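Local coordinates for protein aminopeptidase C (Lactobacillus rhamnosus, PDB 4K7C) that is a cysteine aminopeptidase of the papain-like C1 family that probably removes amino acids one at a time from the N-terminus of peptides, at residues 83-87 with 250-254. Numbering follows the deposited sequence. Where two conformers were deposited one is given.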
loop_
_atom_site.group_PDB
_atom_site.type_symbol
_atom_site.label_atom_id
_atom_site.label_comp_id
_atom_site.label_asym_id
_atom_site.label_seq_id
_atom_site.Cartn_x
_atom_site.Cartn_y
_atom_site.Cartn_z
ATOM N N ILE A 83 -20.407 33.410 -3.373
ATOM C CA ILE A 83 -21.612 32.620 -3.609
ATOM C C ILE A 83 -22.038 31.860 -2.396
ATOM O O ILE A 83 -23.271 31.806 -2.008
ATOM C CB ILE A 83 -21.397 31.650 -4.786
ATOM C CG1 ILE A 83 -21.186 32.438 -6.064
ATOM C CG2 ILE A 83 -22.563 30.682 -4.933
ATOM C CD1 ILE A 83 -20.816 31.568 -7.272
ATOM N N GLN A 84 -21.060 31.204 -1.780
ATOM C CA GLN A 84 -21.324 30.374 -0.579
ATOM C C GLN A 84 -21.984 31.216 0.537
ATOM O O GLN A 84 -22.870 30.740 1.195
ATOM C CB GLN A 84 -19.979 29.850 0.025
ATOM C CG GLN A 84 -19.261 28.823 -0.854
ATOM C CD GLN A 84 -17.776 28.608 -0.527
ATOM O OE1 GLN A 84 -17.144 29.320 0.275
ATOM N NE2 GLN A 84 -17.226 27.677 -1.205
ATOM N N ALA A 85 -21.483 32.414 0.764
ATOM C CA ALA A 85 -22.003 33.250 1.802
ATOM C C ALA A 85 -23.383 33.807 1.416
ATOM O O ALA A 85 -24.353 33.578 2.142
ATOM C CB ALA A 85 -21.018 34.365 2.163
ATOM N N GLN A 86 -23.487 34.376 0.218
ATOM C CA GLN A 86 -24.750 35.014 -0.205
ATOM C C GLN A 86 -25.899 34.000 -0.362
ATOM O O GLN A 86 -27.013 34.286 0.008
ATOM C CB GLN A 86 -24.526 35.780 -1.510
ATOM C CG GLN A 86 -25.716 36.595 -2.006
ATOM C CD GLN A 86 -25.414 37.428 -3.281
ATOM O OE1 GLN A 86 -24.270 37.512 -3.764
ATOM N NE2 GLN A 86 -26.463 38.041 -3.837
ATOM N N PHE A 87 -25.645 32.827 -0.963
ATOM C CA PHE A 87 -26.695 31.854 -1.310
ATOM C C PHE A 87 -26.737 30.697 -0.353
ATOM O O PHE A 87 -27.553 29.777 -0.459
ATOM C CB PHE A 87 -26.527 31.390 -2.792
ATOM C CG PHE A 87 -26.774 32.472 -3.769
ATOM C CD1 PHE A 87 -28.080 32.724 -4.196
ATOM C CD2 PHE A 87 -25.756 33.333 -4.156
ATOM C CE1 PHE A 87 -28.355 33.725 -5.070
ATOM C CE2 PHE A 87 -26.031 34.407 -5.051
ATOM C CZ PHE A 87 -27.349 34.605 -5.470
ATOM N N LYS A 250 -23.764 36.645 -13.786
ATOM C CA LYS A 250 -24.438 37.891 -13.401
ATOM C C LYS A 250 -25.287 37.713 -12.137
ATOM O O LYS A 250 -25.278 38.554 -11.282
ATOM C CB LYS A 250 -25.244 38.454 -14.600
ATOM C CG LYS A 250 -24.364 38.885 -15.789
ATOM C CD LYS A 250 -25.176 39.461 -16.979
ATOM C CE LYS A 250 -24.416 40.594 -17.669
ATOM N NZ LYS A 250 -23.628 39.973 -18.738
ATOM N N LYS A 251 -25.982 36.586 -11.987
ATOM C CA LYS A 251 -26.889 36.369 -10.854
ATOM C C LYS A 251 -26.227 35.906 -9.567
ATOM O O LYS A 251 -26.526 36.460 -8.496
ATOM C CB LYS A 251 -28.011 35.418 -11.249
ATOM C CG LYS A 251 -28.980 35.059 -10.139
ATOM C CD LYS A 251 -30.210 34.347 -10.652
ATOM C CE LYS A 251 -31.082 33.815 -9.511
ATOM N NZ LYS A 251 -32.220 33.048 -10.095
ATOM N N TYR A 252 -25.281 34.982 -9.689
ATOM C CA TYR A 252 -24.688 34.342 -8.515
ATOM C C TYR A 252 -23.414 35.013 -8.033
ATOM O O TYR A 252 -23.134 34.976 -6.836
ATOM C CB TYR A 252 -24.562 32.784 -8.740
ATOM C CG TYR A 252 -25.841 32.113 -8.760
ATOM C CD1 TYR A 252 -26.430 31.644 -7.553
ATOM C CD2 TYR A 252 -26.554 31.931 -9.963
ATOM C CE1 TYR A 252 -27.687 31.027 -7.584
ATOM C CE2 TYR A 252 -27.820 31.306 -9.997
ATOM C CZ TYR A 252 -28.380 30.879 -8.794
ATOM O OH TYR A 252 -29.647 30.268 -8.767
ATOM N N VAL A 253 -22.707 35.700 -8.936
ATOM C CA VAL A 253 -21.521 36.435 -8.546
ATOM C C VAL A 253 -21.797 37.931 -8.599
ATOM O O VAL A 253 -21.657 38.628 -7.588
ATOM C CB VAL A 253 -20.290 36.038 -9.420
ATOM C CG1 VAL A 253 -19.016 36.719 -8.892
ATOM C CG2 VAL A 253 -20.019 34.542 -9.307
ATOM N N GLY A 254 -22.122 38.462 -9.769
ATOM C CA GLY A 254 -22.638 39.825 -9.815
ATOM C C GLY A 254 -21.603 40.942 -9.744
ATOM O O GLY A 254 -21.978 42.118 -9.586
HETATM O O HOH W 1 -22.016 36.013 -4.558
HETATM O O HOH W 2 -25.112 38.273 -6.540
#
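F87 turns one face of its ring to Y252 CD1, which sits 3.5 Å above the phenyl plane, over its centre. The planes are inclined at 45° and the side chains cross at about a right angle. With CG anti to its own carbonyl carbon (chi1 -67°), F87 reaches across to the other helix and brings CE2 within 3.5 Å of Y252 O. One turn earlier, the branched, apolar I83 fits beside the same carbonyl, its CG1 3.3 Å from Y252 O, while CD1 packs on V253 CG2 at 3.7 Å. No direct hydrogen bond joins the segments; water does that work. Q86, long and polar at an exposed position, extends its chain so that OE1 accepts from two waters: one also donates to Y252 O (2.7 Å), the other to K251 O (3.0 Å). Two carbonyls near the end of helix 245-253 thereby gain partners. Replacing F87 with an alanine would probably leave a gap against the Y252 ring and take away the apolar cover beside these carbonyls.

Farther out, Y252 is positioned by a ring stack with F248, an edge-to-face contact with F228 and a hydrogen bond from its hydroxyl to D240, which also pairs with K251. I83 is backed by F92 and L94. The arrangement is a small aromatic and aliphatic helix-helix contact with two bridging waters at its exposed border, joining the C-terminal end of helix 70-87 to helix 245-253, which follows the 226-243 hairpin in this papain-like peptidase.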